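Local coordinates for protein UL144 (Macacine herpesvirus 1, PDB 6NYP) that is a viral TNF-receptor-like mimic of HVEM that probably binds the lymphocyte inhibitory receptor BTLA through its cysteine-rich extracellular region, at residues V8-Q13 / S46-C51; Q13-C18 / G26-Y31; Q53-Q58 / T70-C75. All blocks are in the same frame, centred on the assembly; numbering follows the deposited sequence.

Interaction 1: V8-Q13 / S46-C51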
loop_
_atom_site.group_PDB
_atom_site.type_symbol
_atom_site.label_atom_id
_atom_site.label_comp_id
_atom_site.label_asym_id
_atom_site.label_seq_id
_atom_site.Cartn_x
_atom_site.Cartn_y
_atom_site.Cartn_z
ATOM N N VAL F 8 5.272 9.176 -2.446
ATOM C CA VAL F 8 6.511 9.166 -3.279
ATOM C C VAL F 8 6.158 9.758 -4.648
ATOM O O VAL F 8 5.075 9.425 -5.165
ATOM C CB VAL F 8 7.086 7.740 -3.394
ATOM C CG1 VAL F 8 6.066 6.741 -3.925
ATOM C CG2 VAL F 8 8.355 7.709 -4.227
ATOM N N GLN F 9 7.011 10.638 -5.184
ATOM C CA GLN F 9 6.875 11.196 -6.557
ATOM C C GLN F 9 7.207 10.085 -7.552
ATOM O O GLN F 9 8.332 9.559 -7.481
ATOM C CB GLN F 9 7.801 12.395 -6.794
ATOM C CG GLN F 9 7.101 13.744 -6.673
ATOM C CD GLN F 9 7.565 14.772 -7.677
ATOM O OE1 GLN F 9 8.730 14.808 -8.064
ATOM N NE2 GLN F 9 6.647 15.626 -8.104
ATOM N N LEU F 10 6.268 9.738 -8.436
ATOM C CA LEU F 10 6.495 8.712 -9.489
ATOM C C LEU F 10 6.758 9.396 -10.838
ATOM O O LEU F 10 7.920 9.336 -11.297
ATOM C CB LEU F 10 5.316 7.735 -9.524
ATOM C CG LEU F 10 5.234 6.761 -8.343
ATOM C CD1 LEU F 10 4.213 5.664 -8.603
ATOM C CD2 LEU F 10 6.586 6.140 -8.025
ATOM N N GLY F 11 5.763 10.058 -11.435
ATOM C CA GLY F 11 5.998 10.993 -12.554
ATOM C C GLY F 11 6.133 12.412 -12.027
ATOM O O GLY F 11 7.009 12.640 -11.167
ATOM N N ASP F 12 5.239 13.306 -12.460
ATOM C CA ASP F 12 4.898 14.573 -11.756
ATOM C C ASP F 12 3.666 14.320 -10.876
ATOM O O ASP F 12 2.878 15.264 -10.659
ATOM C CB ASP F 12 4.678 15.710 -12.756
ATOM C CG ASP F 12 5.873 15.981 -13.658
ATOM O OD1 ASP F 12 7.006 15.612 -13.275
ATOM O OD2 ASP F 12 5.665 16.570 -14.741
ATOM N N GLN F 13 3.525 13.089 -10.369
ATOM C CA GLN F 13 2.332 12.583 -9.644
ATOM C C GLN F 13 2.761 12.070 -8.263
ATOM O O GLN F 13 3.790 11.350 -8.176
ATOM C CB GLN F 13 1.663 11.482 -10.472
ATOM C CG GLN F 13 0.282 11.039 -9.992
ATOM C CD GLN F 13 -0.789 12.100 -10.106
ATOM O OE1 GLN F 13 -1.113 12.577 -11.193
ATOM N NE2 GLN F 13 -1.396 12.438 -8.979
ATOM N N SER F 46 16.263 -1.579 -6.263
ATOM C CA SER F 46 17.423 -0.721 -6.617
ATOM C C SER F 46 16.995 0.748 -6.722
ATOM O O SER F 46 17.483 1.566 -5.927
ATOM C CB SER F 46 18.063 -1.218 -7.886
ATOM O OG SER F 46 19.159 -0.397 -8.265
ATOM N N GLY F 47 16.111 1.065 -7.669
ATOM C CA GLY F 47 15.392 2.351 -7.723
ATOM C C GLY F 47 13.972 2.166 -7.227
ATOM O O GLY F 47 13.749 1.269 -6.397
ATOM N N LEU F 48 13.037 2.971 -7.729
ATOM C CA LEU F 48 11.580 2.759 -7.514
ATOM C C LEU F 48 11.138 1.522 -8.303
ATOM O O LEU F 48 10.241 0.797 -7.824
ATOM C CB LEU F 48 10.811 4.008 -7.953
ATOM C CG LEU F 48 11.031 5.250 -7.086
ATOM C CD1 LEU F 48 10.524 6.504 -7.784
ATOM C CD2 LEU F 48 10.375 5.103 -5.718
ATOM N N TYR F 49 11.768 1.268 -9.456
ATOM C CA TYR F 49 11.209 0.461 -10.576
ATOM C C TYR F 49 12.056 -0.787 -10.893
ATOM O O TYR F 49 11.557 -1.634 -11.667
ATOM C CB TYR F 49 11.106 1.330 -11.835
ATOM C CG TYR F 49 10.365 2.637 -11.687
ATOM C CD1 TYR F 49 8.980 2.677 -11.650
ATOM C CD2 TYR F 49 11.047 3.843 -11.616
ATOM C CE1 TYR F 49 8.294 3.874 -11.511
ATOM C CE2 TYR F 49 10.376 5.052 -11.509
ATOM C CZ TYR F 49 8.995 5.067 -11.443
ATOM O OH TYR F 49 8.330 6.253 -11.310
ATOM N N GLN F 50 13.287 -0.906 -10.372
ATOM C CA GLN F 50 14.257 -1.966 -10.778
ATOM C C GLN F 50 14.515 -2.942 -9.618
ATOM O O GLN F 50 14.705 -2.472 -8.487
ATOM C CB GLN F 50 15.581 -1.341 -11.243
ATOM C CG GLN F 50 15.746 -1.206 -12.758
ATOM C CD GLN F 50 15.179 0.066 -13.344
ATOM O OE1 GLN F 50 15.094 1.113 -12.699
ATOM N NE2 GLN F 50 14.804 -0.016 -14.607
ATOM N N CYS F 51 14.543 -4.245 -9.909
ATOM C CA CYS F 51 15.184 -5.296 -9.068
ATOM C C CYS F 51 16.591 -5.577 -9.613
ATOM O O CYS F 51 16.687 -6.067 -10.758
ATOM C CB CYS F 51 14.408 -6.611 -9.070
ATOM S SG CYS F 51 12.656 -6.455 -8.641
#
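Leu10 and Leu48 mark the closest approach of the two backbones, with their CA atoms 8.1 Å apart, so the segments meet mainly through side chains. On one side strand 8-9 runs into a tight turn, closed by the backbone hydrogen bond from Leu10 N to Gln13 O (3.0 Å), and leads back into strand 14-15. The segment 46-51 is itself a loop, pinched by a hydrogen bond from Ser46 N to Gln50 O at 2.9 Å. Leu48 reaches in with both methyls: CD2 lies against CG2 of Val8 at 3.6 Å, the two side chains lying antiparallel, side by side, while CD1 meets Leu10 CD2 at 4.0 Å. In Val8, CG2 stands anti to the backbone N, which carries this methyl to Leu48. The contact joins the hairpin of the first cysteine-rich module to the second, where Cys51 is tied to Cys39 by a disulfide. Val24 of strand 22-26 lies beside both parts, touched by Leu10 and Tyr49 and hydrogen-bonded through its backbone to Leu48. Tyr49 approaches Leu10 at a slant, its ring carbon CZ 4.3 Å from Leu10 CD2. One face of that ring carries the CB of Leu48, set toward the rim 3.6 Å above the plane. The phenol oxygen OH reaches the turn itself, 3.1 Å from the carbonyl O of Leu10.

Interaction 2: Q13-C18 / G26-Y31; sequences QCCPPC and GQCTQY
A disulfide between Cys15 and Cys28 is the heart of this contact, fastening strand 14-15 to the loop that follows strand 22-26. Cys15 SG and Cys28 SG are bonded at 2.0 Å (chi3 -81°, a left-handed twist), and Cys15 CA stands 5.6 Å from Cys28 CA. The two cysteines enter the bridge differently: SG of Cys15 lies anti to its carbonyl carbon, whereas that of Cys28 sits between its backbone N and carbonyl carbon (chi1 89°). Both residues are buried, and both touch Thr34 of strand 34-38. Pro16 adds its CD, 4.2 Å from Cys28 SG. Gln13 lies alongside, its CG 3.8 Å from the same sulfur; a bend at chi2 (66°) lays its amide against the backbone of Thr29 and Gln30, with NE2 3.8 Å from Gln30 N. Beyond the bridge, Tyr31 N donates to Thr29 OG1 at 3.3 Å, forming an ST turn, and Thr29 OG1 is also hydrogen-bonded to Thr32 OG1. Together with Cys3-Cys14 and Cys18-Cys36, the bridge gives the 1-2, 3-5, 4-6 cysteine pairing of a TNF-receptor module. The chain of another protein hydrogen-bonds to Thr29 O and to the backbone of Gln30. Covalent linkage of an otherwise irregular loop would hold these backbone groups in place for that partner, a geometry consistent with receptor recognition.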
loop_
_atom_site.group_PDB
_atom_site.type_symbol
_atom_site.label_atom_id
_atom_site.label_comp_id
_atom_site.label_asym_id
_atom_site.label_seq_id
_atom_site.Cartn_x
_atom_site.Cartn_y
_atom_site.Cartn_z
ATOM N N GLN F 13 3.525 13.089 -10.369
ATOM C CA GLN F 13 2.332 12.583 -9.644
ATOM C C GLN F 13 2.761 12.070 -8.263
ATOM O O GLN F 13 3.790 11.350 -8.176
ATOM C CB GLN F 13 1.663 11.482 -10.472
ATOM C CG GLN F 13 0.282 11.039 -9.992
ATOM C CD GLN F 13 -0.789 12.100 -10.106
ATOM O OE1 GLN F 13 -1.113 12.577 -11.193
ATOM N NE2 GLN F 13 -1.396 12.438 -8.979
ATOM N N CYS F 14 1.991 12.438 -7.235
ATOM C CA CYS F 14 2.182 12.012 -5.826
ATOM C C CYS F 14 1.396 10.715 -5.594
ATOM O O CYS F 14 0.158 10.728 -5.772
ATOM C CB CYS F 14 1.746 13.114 -4.869
ATOM S SG CYS F 14 2.860 14.543 -4.858
ATOM N N CYS F 15 2.100 9.638 -5.226
ATOM C CA CYS F 15 1.562 8.254 -5.203
ATOM C C CYS F 15 1.881 7.562 -3.884
ATOM O O CYS F 15 2.885 7.857 -3.240
ATOM C CB CYS F 15 2.118 7.430 -6.357
ATOM S SG CYS F 15 1.581 8.033 -7.974
ATOM N N PRO F 16 1.022 6.612 -3.454
ATOM C CA PRO F 16 1.368 5.698 -2.368
ATOM C C PRO F 16 2.650 4.934 -2.683
ATOM O O PRO F 16 2.864 4.523 -3.820
ATOM C CB PRO F 16 0.190 4.716 -2.308
ATOM C CG PRO F 16 -0.962 5.458 -2.960
ATOM C CD PRO F 16 -0.330 6.380 -3.982
ATOM N N PRO F 17 3.539 4.706 -1.694
ATOM C CA PRO F 17 4.748 3.924 -1.930
ATOM C C PRO F 17 4.438 2.424 -2.021
ATOM O O PRO F 17 3.309 2.038 -1.754
ATOM C CB PRO F 17 5.611 4.276 -0.713
ATOM C CG PRO F 17 4.610 4.543 0.389
ATOM C CD PRO F 17 3.433 5.189 -0.310
ATOM N N CYS F 18 5.444 1.628 -2.394
ATOM C CA CYS F 18 5.409 0.142 -2.341
ATOM C C CYS F 18 6.004 -0.330 -1.009
ATOM O O CYS F 18 6.820 0.416 -0.419
ATOM C CB CYS F 18 6.181 -0.455 -3.512
ATOM S SG CYS F 18 5.422 -0.157 -5.131
ATOM N N GLY F 26 3.260 -0.262 -11.905
ATOM C CA GLY F 26 2.268 0.663 -12.480
ATOM C C GLY F 26 2.167 1.931 -11.655
ATOM O O GLY F 26 2.011 1.825 -10.415
ATOM N N GLN F 27 2.260 3.089 -12.310
ATOM C CA GLN F 27 2.185 4.422 -11.653
ATOM C C GLN F 27 0.732 4.670 -11.235
ATOM O O GLN F 27 -0.172 4.221 -11.974
ATOM C CB GLN F 27 2.633 5.539 -12.600
ATOM C CG GLN F 27 3.868 5.236 -13.438
ATOM C CD GLN F 27 4.638 6.491 -13.773
ATOM O OE1 GLN F 27 5.863 6.526 -13.687
ATOM N NE2 GLN F 27 3.917 7.545 -14.128
ATOM N N CYS F 28 0.515 5.361 -10.113
ATOM C CA CYS F 28 -0.831 5.806 -9.673
ATOM C C CYS F 28 -1.269 6.986 -10.547
ATOM O O CYS F 28 -0.414 7.559 -11.241
ATOM C CB CYS F 28 -0.845 6.186 -8.194
ATOM S SG CYS F 28 -0.445 7.925 -7.862
ATOM N N THR F 29 -2.561 7.311 -10.527
ATOM C CA THR F 29 -3.123 8.601 -11.009
ATOM C C THR F 29 -3.795 9.277 -9.815
ATOM O O THR F 29 -3.742 8.709 -8.712
ATOM C CB THR F 29 -4.093 8.397 -12.182
ATOM O OG1 THR F 29 -5.334 7.877 -11.700
ATOM C CG2 THR F 29 -3.526 7.482 -13.244
ATOM N N GLN F 30 -4.424 10.428 -10.026
ATOM C CA GLN F 30 -5.128 11.166 -8.949
ATOM C C GLN F 30 -6.249 10.291 -8.379
ATOM O O GLN F 30 -6.583 10.467 -7.195
ATOM C CB GLN F 30 -5.674 12.480 -9.496
ATOM C CG GLN F 30 -6.179 13.410 -8.410
ATOM C CD GLN F 30 -6.786 14.663 -8.980
ATOM O OE1 GLN F 30 -6.809 14.873 -10.189
ATOM N NE2 GLN F 30 -7.274 15.514 -8.094
ATOM N N TYR F 31 -6.809 9.388 -9.190
ATOM C CA TYR F 31 -8.034 8.607 -8.872
ATOM C C TYR F 31 -7.728 7.116 -8.666
ATOM O O TYR F 31 -8.660 6.402 -8.258
ATOM C CB TYR F 31 -9.060 8.772 -9.998
ATOM C CG TYR F 31 -9.646 10.157 -10.110
ATOM C CD1 TYR F 31 -9.037 11.139 -10.877
ATOM C CD2 TYR F 31 -10.815 10.488 -9.443
ATOM C CE1 TYR F 31 -9.557 12.421 -10.953
ATOM C CE2 TYR F 31 -11.360 11.757 -9.526
ATOM C CZ TYR F 31 -10.733 12.726 -10.291
ATOM O OH TYR F 31 -11.263 13.982 -10.374
#

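Interaction 3: Q53-Q58 / T70-C75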
loop_
_atom_site.group_PDB
_atom_site.type_symbol
_atom_site.label_atom_id
_atom_site.label_comp_id
_atom_site.label_asym_id
_atom_site.label_seq_id
_atom_site.Cartn_x
_atom_site.Cartn_y
_atom_site.Cartn_z
ATOM N N GLN F 53 20.254 -7.670 -9.207
ATOM C CA GLN F 53 20.832 -8.948 -8.703
ATOM C C GLN F 53 21.811 -8.638 -7.560
ATOM O O GLN F 53 22.642 -7.703 -7.727
ATOM C CB GLN F 53 21.526 -9.689 -9.852
ATOM C CG GLN F 53 21.688 -11.192 -9.647
ATOM C CD GLN F 53 20.398 -11.976 -9.729
ATOM O OE1 GLN F 53 20.192 -12.927 -8.979
ATOM N NE2 GLN F 53 19.502 -11.570 -10.614
ATOM N N CYS F 54 21.694 -9.365 -6.440
ATOM C CA CYS F 54 22.570 -9.219 -5.246
ATOM C C CYS F 54 23.997 -9.660 -5.599
ATOM O O CYS F 54 24.170 -10.820 -6.046
ATOM C CB CYS F 54 22.042 -10.019 -4.058
ATOM S SG CYS F 54 20.455 -9.421 -3.412
ATOM N N THR F 55 24.971 -8.759 -5.447
ATOM C CA THR F 55 26.404 -9.022 -5.741
ATOM C C THR F 55 26.927 -10.057 -4.741
ATOM O O THR F 55 26.469 -10.046 -3.589
ATOM C CB THR F 55 27.239 -7.733 -5.751
ATOM O OG1 THR F 55 27.218 -7.165 -4.442
ATOM C CG2 THR F 55 26.753 -6.732 -6.778
ATOM N N GLU F 56 27.854 -10.911 -5.173
ATOM C CA GLU F 56 28.506 -11.951 -4.332
ATOM C C GLU F 56 29.901 -11.466 -3.918
ATOM O O GLU F 56 30.724 -11.201 -4.822
ATOM C CB GLU F 56 28.600 -13.271 -5.102
ATOM C CG GLU F 56 27.297 -13.738 -5.743
ATOM C CD GLU F 56 26.691 -15.029 -5.216
ATOM O OE1 GLU F 56 25.729 -15.510 -5.838
ATOM O OE2 GLU F 56 27.180 -15.552 -4.192
ATOM N N CYS F 57 30.168 -11.363 -2.611
ATOM C CA CYS F 57 31.525 -11.105 -2.049
ATOM C C CYS F 57 32.410 -12.331 -2.330
ATOM O O CYS F 57 32.068 -13.427 -1.842
ATOM C CB CYS F 57 31.501 -10.824 -0.547
ATOM S SG CYS F 57 30.392 -9.494 -0.013
ATOM N N GLN F 58 33.487 -12.153 -3.099
ATOM C CA GLN F 58 34.370 -13.244 -3.591
ATOM C C GLN F 58 35.150 -13.864 -2.421
ATOM O O GLN F 58 35.003 -13.369 -1.284
ATOM C CB GLN F 58 35.295 -12.680 -4.665
ATOM C CG GLN F 58 36.255 -11.615 -4.149
ATOM C CD GLN F 58 36.489 -10.508 -5.148
ATOM O OE1 GLN F 58 35.560 -10.002 -5.773
ATOM N NE2 GLN F 58 37.743 -10.110 -5.297
ATOM N N THR F 70 16.022 -4.340 0.195
ATOM C CA THR F 70 16.172 -2.887 -0.097
ATOM C C THR F 70 17.627 -2.506 -0.400
ATOM O O THR F 70 17.809 -1.486 -1.088
ATOM C CB THR F 70 15.651 -2.021 1.057
ATOM O OG1 THR F 70 16.598 -2.126 2.118
ATOM C CG2 THR F 70 14.267 -2.419 1.526
ATOM N N GLN F 71 18.617 -3.243 0.115
ATOM C CA GLN F 71 20.056 -2.863 0.007
ATOM C C GLN F 71 20.903 -4.055 -0.465
ATOM O O GLN F 71 20.567 -5.213 -0.119
ATOM C CB GLN F 71 20.590 -2.270 1.316
ATOM C CG GLN F 71 19.854 -2.717 2.573
ATOM C CD GLN F 71 20.180 -1.880 3.788
ATOM O OE1 GLN F 71 20.621 -0.734 3.687
ATOM N NE2 GLN F 71 19.952 -2.455 4.958
ATOM N N ASN F 72 21.959 -3.752 -1.235
ATOM C CA ASN F 72 22.939 -4.720 -1.801
ATOM C C ASN F 72 23.797 -5.286 -0.660
ATOM O O ASN F 72 23.779 -4.685 0.437
ATOM C CB ASN F 72 23.819 -4.047 -2.861
ATOM C CG ASN F 72 24.580 -5.023 -3.735
ATOM O OD1 ASN F 72 24.334 -6.229 -3.696
ATOM N ND2 ASN F 72 25.519 -4.511 -4.514
ATOM N N THR F 73 24.520 -6.390 -0.902
ATOM C CA THR F 73 25.551 -6.941 0.023
ATOM C C THR F 73 26.646 -5.888 0.230
ATOM O O THR F 73 26.863 -5.073 -0.685
ATOM C CB THR F 73 26.181 -8.246 -0.488
ATOM O OG1 THR F 73 26.814 -7.974 -1.738
ATOM C CG2 THR F 73 25.195 -9.376 -0.681
ATOM N N VAL F 74 27.288 -5.894 1.399
ATOM C CA VAL F 74 28.488 -5.058 1.696
ATOM C C VAL F 74 29.670 -6.012 1.862
ATOM O O VAL F 74 29.532 -6.975 2.643
ATOM C CB VAL F 74 28.289 -4.174 2.943
ATOM C CG1 VAL F 74 29.479 -3.249 3.167
ATOM C CG2 VAL F 74 26.994 -3.378 2.867
ATOM N N CYS F 75 30.761 -5.760 1.129
ATOM C CA CYS F 75 32.008 -6.571 1.139
ATOM C C CYS F 75 33.180 -5.720 1.639
ATOM O O CYS F 75 33.181 -4.499 1.381
ATOM C CB CYS F 75 32.330 -7.118 -0.246
ATOM S SG CYS F 75 30.899 -7.838 -1.091
#
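The carboxamide of Asn72 is the flat group here, and it meets Thr55 chiefly through its oxygen. Thr55 N bonds to OD1 at 3.1 Å, nearly straight at 159°, in the carbonyl plane and on a lone pair. The Thr55 hydroxyl reaches the same oxygen, OG1 to OD1 3.1 Å, but tilted 29° from that plane toward one face. At the amide's other end, the methyl CG2 of Thr55 comes within 3.4 Å of ND2. Asn72 is brought there by CG lying anti to its own backbone N (chi1 -165°), and its side chain lies roughly perpendicular to the Thr55 side chain. Thr73 returns the grip: its OG1 donates to Thr55 O at 2.8 Å, from well above the carbonyl plane and not along a lone pair. Cys57 and Cys75 close the far end in a disulfide, SG to SG 2.0 Å. The segments run nearly parallel over 54-57 and 72-75, yet the bonds between them use side chains. Tyr44 of strand 43-45 also touches Asn72, and the Cys54-Cys67 disulfide lies nearby. With Cys39-Cys51, these bridges complete the 1-2, 3-5, 4-6 pairing of a TNF-receptor cysteine-rich domain. A two-donor grip on Asn72 OD1 beside a covalent bridge suggests that the register of the two segments is fixed largely by side-chain hydrogen bonds and the disulfide.

The three contacts follow the elongated course of the chain. Interaction 2 is nested within the loop closed by interaction 1, and interaction 3 opens afterwards. Interactions 1 and 2 have centres 10 Å apart, share Gln13 and reach the same small sheet of strands 8-9 and 14-15, where Val8 N probably bonds to Cys15 O (2.8 Å); Leu10 CD1 also packs on Cys15 CB at 3.5 Å. Interaction 3 lies across the chain's centre, about 22 Å from interaction 1 and 30 Å from interaction 2, centre to centre. Interaction 1 lies where two disulfide-braced modules meet, as in the stacked cysteine-rich domains of TNF receptors; the loop in contact with another protein chain belongs to the first.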